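Local coordinates for protein HemO (Neisseria meningitidis, PDB 1P3U) that binds heme and probably cleaves its ring oxidatively, as heme oxygenases do, with release of the iron, at residues A122-H127 with R140-H145. Residues are numbered along the deposited sequence; the frame is centred on the assembly and turned at random.
With HEM (protoporphyrin IX containing Fe), chain B.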
ATOM      1  N   ALA A 122       0.834 -11.229   0.805  1.00 22.24           N
ATOM      2  CA  ALA A 122       0.778 -12.679   0.616  1.00 21.67           C
ATOM      3  C   ALA A 122      -0.658 -13.194   0.475  1.00 21.71           C
ATOM      4  O   ALA A 122      -0.949 -14.011  -0.396  1.00 21.40           O
ATOM      5  CB  ALA A 122       1.465 -13.379   1.780  1.00 21.82           C
ATOM      6  N   PHE A 123      -1.553 -12.713   1.333  1.00 21.40           N
ATOM      7  CA  PHE A 123      -2.949 -13.147   1.298  1.00 21.28           C
ATOM      8  C   PHE A 123      -3.601 -12.800  -0.036  1.00 21.02           C
ATOM      9  O   PHE A 123      -4.197 -13.654  -0.691  1.00 20.85           O
ATOM     10  CB  PHE A 123      -3.734 -12.501   2.441  1.00 21.53           C
ATOM     11  CG  PHE A 123      -5.174 -12.935   2.510  1.00 21.85           C
ATOM     12  CD1 PHE A 123      -5.529 -14.120   3.150  1.00 22.01           C
ATOM     13  CD2 PHE A 123      -6.175 -12.161   1.930  1.00 21.74           C
ATOM     14  CE1 PHE A 123      -6.866 -14.527   3.214  1.00 22.31           C
ATOM     15  CE2 PHE A 123      -7.516 -12.559   1.988  1.00 22.20           C
ATOM     16  CZ  PHE A 123      -7.859 -13.747   2.634  1.00 22.15           C
ATOM     17  N   LEU A 124      -3.496 -11.539  -0.439  1.00 20.58           N
ATOM     18  CA  LEU A 124      -4.077 -11.113  -1.707  1.00 20.54           C
ATOM     19  C   LEU A 124      -3.500 -11.899  -2.886  1.00 20.66           C
ATOM     20  O   LEU A 124      -4.221 -12.258  -3.814  1.00 20.26           O
ATOM     21  CB  LEU A 124      -3.827  -9.620  -1.927  1.00 20.28           C
ATOM     22  CG  LEU A 124      -4.564  -8.691  -0.966  1.00 20.29           C
ATOM     23  CD1 LEU A 124      -4.093  -7.248  -1.178  1.00 20.74           C
ATOM     24  CD2 LEU A 124      -6.059  -8.808  -1.211  1.00 20.73           C
ATOM     25  N   PHE A 125      -2.195 -12.156  -2.846  1.00 21.19           N
ATOM     26  CA  PHE A 125      -1.530 -12.893  -3.916  1.00 22.00           C
ATOM     27  C   PHE A 125      -2.093 -14.311  -4.018  1.00 22.23           C
ATOM     28  O   PHE A 125      -2.296 -14.828  -5.115  1.00 22.32           O
ATOM     29  CB  PHE A 125      -0.018 -12.940  -3.652  1.00 22.55           C
ATOM     30  CG  PHE A 125       0.790 -13.492  -4.795  1.00 23.17           C
ATOM     31  CD1 PHE A 125       0.681 -12.944  -6.069  1.00 23.43           C
ATOM     32  CD2 PHE A 125       1.690 -14.532  -4.585  1.00 23.51           C
ATOM     33  CE1 PHE A 125       1.462 -13.423  -7.121  1.00 23.63           C
ATOM     34  CE2 PHE A 125       2.477 -15.019  -5.629  1.00 23.97           C
ATOM     35  CZ  PHE A 125       2.361 -14.461  -6.901  1.00 24.00           C
ATOM     36  N   LYS A 126      -2.358 -14.933  -2.873  1.00 22.97           N
ATOM     37  CA  LYS A 126      -2.905 -16.286  -2.869  1.00 23.71           C
ATOM     38  C   LYS A 126      -4.258 -16.319  -3.568  1.00 23.79           C
ATOM     39  O   LYS A 126      -4.522 -17.201  -4.386  1.00 23.60           O
ATOM     40  CB  LYS A 126      -3.073 -16.812  -1.440  1.00 25.01           C
ATOM     41  CG  LYS A 126      -3.659 -18.221  -1.384  1.00 25.99           C
ATOM     42  CD  LYS A 126      -4.017 -18.650   0.030  1.00 27.54           C
ATOM     43  CE  LYS A 126      -4.606 -20.064   0.025  1.00 28.66           C
ATOM     44  NZ  LYS A 126      -5.097 -20.494   1.363  1.00 29.73           N
ATOM     45  N   HIS A 127      -5.113 -15.344  -3.262  1.00 23.55           N
ATOM     46  CA  HIS A 127      -6.433 -15.316  -3.872  1.00 23.54           C
ATOM     47  C   HIS A 127      -6.441 -14.853  -5.317  1.00 23.80           C
ATOM     48  O   HIS A 127      -7.337 -15.216  -6.083  1.00 23.89           O
ATOM     49  CB  HIS A 127      -7.395 -14.493  -3.009  1.00 23.39           C
ATOM     50  CG  HIS A 127      -7.808 -15.205  -1.763  1.00 23.47           C
ATOM     51  ND1 HIS A 127      -7.099 -15.123  -0.583  1.00 23.75           N
ATOM     52  CD2 HIS A 127      -8.796 -16.105  -1.544  1.00 22.97           C
ATOM     53  CE1 HIS A 127      -7.630 -15.943   0.305  1.00 23.39           C
ATOM     54  NE2 HIS A 127      -8.661 -16.551  -0.254  1.00 23.93           N
ATOM     55  N   ARG A 140       1.406  -9.125 -10.730  1.00 24.54           N
ATOM     56  CA  ARG A 140       2.828  -8.833 -10.631  1.00 24.48           C
ATOM     57  C   ARG A 140       3.117  -7.962  -9.415  1.00 24.15           C
ATOM     58  O   ARG A 140       4.147  -8.127  -8.758  1.00 24.08           O
ATOM     59  CB  ARG A 140       3.297  -8.097 -11.888  1.00 25.17           C
ATOM     60  CG  ARG A 140       2.987  -8.801 -13.197  1.00 26.29           C
ATOM     61  CD  ARG A 140       3.039  -7.796 -14.343  1.00 27.08           C
ATOM     62  NE  ARG A 140       2.726  -8.366 -15.652  1.00 27.84           N
ATOM     63  CZ  ARG A 140       3.623  -8.887 -16.491  1.00 28.31           C
ATOM     64  NH1 ARG A 140       4.914  -8.922 -16.170  1.00 28.41           N
ATOM     65  NH2 ARG A 140       3.227  -9.358 -17.667  1.00 28.36           N
ATOM     66  N   HIS A 141       2.210  -7.035  -9.112  1.00 23.84           N
ATOM     67  CA  HIS A 141       2.422  -6.132  -7.983  1.00 23.43           C
ATOM     68  C   HIS A 141       2.213  -6.780  -6.624  1.00 23.44           C
ATOM     69  O   HIS A 141       2.523  -6.176  -5.597  1.00 23.26           O
ATOM     70  CB  HIS A 141       1.524  -4.890  -8.092  1.00 23.44           C
ATOM     71  CG  HIS A 141       0.115  -5.107  -7.628  1.00 23.34           C
ATOM     72  ND1 HIS A 141      -0.829  -5.767  -8.386  1.00 23.11           N
ATOM     73  CD2 HIS A 141      -0.514  -4.733  -6.487  1.00 23.45           C
ATOM     74  CE1 HIS A 141      -1.979  -5.789  -7.735  1.00 23.66           C
ATOM     75  NE2 HIS A 141      -1.815  -5.169  -6.579  1.00 22.99           N
ATOM     76  N   LEU A 142       1.696  -8.005  -6.618  1.00 23.39           N
ATOM     77  CA  LEU A 142       1.444  -8.719  -5.373  1.00 23.86           C
ATOM     78  C   LEU A 142       2.447  -9.840  -5.114  1.00 24.36           C
ATOM     79  O   LEU A 142       2.474 -10.415  -4.026  1.00 24.55           O
ATOM     80  CB  LEU A 142       0.022  -9.296  -5.379  1.00 23.25           C
ATOM     81  CG  LEU A 142      -1.127  -8.282  -5.429  1.00 22.86           C
ATOM     82  CD1 LEU A 142      -2.454  -9.017  -5.620  1.00 22.50           C
ATOM     83  CD2 LEU A 142      -1.145  -7.464  -4.151  1.00 22.66           C
ATOM     84  N   ALA A 143       3.277 -10.142  -6.107  1.00 25.19           N
ATOM     85  CA  ALA A 143       4.273 -11.203  -5.975  1.00 25.87           C
ATOM     86  C   ALA A 143       5.297 -10.860  -4.893  1.00 26.55           C
ATOM     87  O   ALA A 143       5.604  -9.689  -4.664  1.00 26.55           O
ATOM     88  CB  ALA A 143       4.973 -11.426  -7.313  1.00 25.88           C
ATOM     89  N   PRO A 144       5.838 -11.883  -4.209  1.00 27.20           N
ATOM     90  CA  PRO A 144       6.827 -11.660  -3.151  1.00 27.92           C
ATOM     91  C   PRO A 144       8.143 -11.113  -3.692  1.00 28.73           C
ATOM     92  O   PRO A 144       8.533 -11.414  -4.821  1.00 28.56           O
ATOM     93  CB  PRO A 144       6.991 -13.051  -2.544  1.00 27.96           C
ATOM     94  CG  PRO A 144       6.839 -13.938  -3.740  1.00 27.88           C
ATOM     95  CD  PRO A 144       5.635 -13.326  -4.437  1.00 27.55           C
ATOM     96  N   HIS A 145       8.816 -10.297  -2.888  1.00 29.66           N
ATOM     97  CA  HIS A 145      10.098  -9.736  -3.291  1.00 30.90           C
ATOM     98  C   HIS A 145      11.033 -10.929  -3.471  1.00 31.46           C
ATOM     99  O   HIS A 145      10.977 -11.882  -2.698  1.00 31.58           O
ATOM    100  CB  HIS A 145      10.632  -8.799  -2.204  1.00 31.24           C
ATOM    101  CG  HIS A 145      11.867  -8.051  -2.601  1.00 31.77           C
ATOM    102  ND1 HIS A 145      13.110  -8.643  -2.664  1.00 32.05           N
ATOM    103  CD2 HIS A 145      12.044  -6.762  -2.980  1.00 32.05           C
ATOM    104  CE1 HIS A 145      14.000  -7.751  -3.064  1.00 32.10           C
ATOM    105  NE2 HIS A 145      13.379  -6.602  -3.263  1.00 32.10           N
TER
HETATM  106  CHA HEM B 300       1.024  -6.116   7.099  1.00 20.38           C
HETATM  107  CHB HEM B 300      -2.934  -8.530   5.731  1.00 20.25           C
HETATM  108  CHC HEM B 300      -4.149  -4.817   2.838  1.00 19.70           C
HETATM  109  CHD HEM B 300      -0.542  -2.186   4.708  1.00 19.26           C
HETATM  110  C1A HEM B 300       0.097  -7.120   6.891  1.00 20.48           C
HETATM  111  C2A HEM B 300       0.209  -8.461   7.499  1.00 21.22           C
HETATM  112  C3A HEM B 300      -0.929  -9.098   7.160  1.00 20.72           C
HETATM  113  C4A HEM B 300      -1.720  -8.192   6.332  1.00 20.39           C
HETATM  114  CMA HEM B 300      -1.297 -10.491   7.630  1.00 21.26           C
HETATM  115  CAA HEM B 300       1.396  -8.995   8.307  1.00 21.69           C
HETATM  116  CBA HEM B 300       2.340  -9.793   7.428  1.00 23.00           C
HETATM  117  CGA HEM B 300       3.580 -10.250   8.169  1.00 23.80           C
HETATM  118  O1A HEM B 300       4.334 -11.079   7.612  1.00 24.51           O
HETATM  119  O2A HEM B 300       3.804  -9.780   9.307  1.00 24.51           O
HETATM  120  C1B HEM B 300      -3.650  -7.669   4.877  1.00 19.99           C
HETATM  121  C2B HEM B 300      -4.814  -8.081   4.112  1.00 19.54           C
HETATM  122  C3B HEM B 300      -5.139  -7.078   3.261  1.00 19.70           C
HETATM  123  C4B HEM B 300      -4.144  -6.033   3.508  1.00 19.75           C
HETATM  124  CMB HEM B 300      -5.503  -9.436   4.249  1.00 20.20           C
HETATM  125  CAB HEM B 300      -6.163  -6.987   2.296  1.00 19.71           C
HETATM  126  CBB HEM B 300      -7.456  -7.635   2.347  1.00 19.21           C
HETATM  127  C1C HEM B 300      -3.240  -3.787   3.071  1.00 19.44           C
HETATM  128  C2C HEM B 300      -3.299  -2.493   2.414  1.00 19.53           C
HETATM  129  C3C HEM B 300      -2.339  -1.713   2.993  1.00 19.84           C
HETATM  130  C4C HEM B 300      -1.653  -2.578   3.957  1.00 19.43           C
HETATM  131  CMC HEM B 300      -4.176  -2.147   1.207  1.00 19.82           C
HETATM  132  CAC HEM B 300      -2.049  -0.360   2.788  1.00 20.12           C
HETATM  133  CBC HEM B 300      -2.431   0.494   1.677  1.00 20.58           C
HETATM  134  C1D HEM B 300       0.177  -3.022   5.577  1.00 19.24           C
HETATM  135  C2D HEM B 300       1.276  -2.590   6.438  1.00 19.62           C
HETATM  136  C3D HEM B 300       1.731  -3.693   7.071  1.00 19.92           C
HETATM  137  C4D HEM B 300       0.897  -4.803   6.631  1.00 20.18           C
HETATM  138  CMD HEM B 300       1.844  -1.181   6.535  1.00 18.92           C
HETATM  139  CAD HEM B 300       2.966  -3.735   7.960  1.00 20.51           C
HETATM  140  CBD HEM B 300       2.662  -4.078   9.402  1.00 21.45           C
HETATM  141  CGD HEM B 300       3.913  -4.105  10.247  1.00 22.28           C
HETATM  142  O1D HEM B 300       4.417  -3.016  10.594  1.00 22.13           O
HETATM  143  O2D HEM B 300       4.394  -5.218  10.552  1.00 22.76           O
HETATM  144  NA  HEM B 300      -1.072  -6.975   6.176  1.00 20.07           N
HETATM  145  NB  HEM B 300      -3.238  -6.395   4.497  1.00 19.69           N
HETATM  146  NC  HEM B 300      -2.237  -3.845   4.005  1.00 19.45           N
HETATM  147  ND  HEM B 300      -0.090  -4.371   5.769  1.00 19.60           N
HETATM  148 FE   HEM B 300      -1.654  -5.393   5.118  1.00 19.59          FE
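Phe125 and Leu142 bring the two backbones together, their CA atoms 5.3 Å apart, where the loop segment 140-145 runs past one flank of helix 122-129. These two residues share most of the contact. The Phe125 CG sits anti to the backbone N (chi1 -171°), which swings the ring out from the helix across the loop, and Ala143 CA lies over one face in a CH-pi contact, 3.9 Å from the ring centroid and 15° off its normal. The CE2 corner of the same ring meets Pro144 CD at 3.8 Å, the two side chains running at about a right angle, while Phe125 CD1 packs on Leu142 CB at 3.8 Å. Leu142 O lies 3.6 Å from Phe125 CB and is hydrogen-bonded to Arg149 NH2 of helix 149-161. In this all-helical heme oxygenase fold, the contact joins the loop to a helix that borders the heme pocket. Leu124 touches both the loop and the heme: its CB meets Leu142 CD1 at 4.0 Å, and its CD2 lies 4.0 Å from the vinyl carbon CAB of the heme. One residue back, Phe123 puts CD2 3.6 Å from the heme methyl CMB, and His127 ND1 lies over one face of the Phe123 ring, near its rim. Phe123 O accepts from both this nitrogen, which sits above the carbonyl plane, and His127 N.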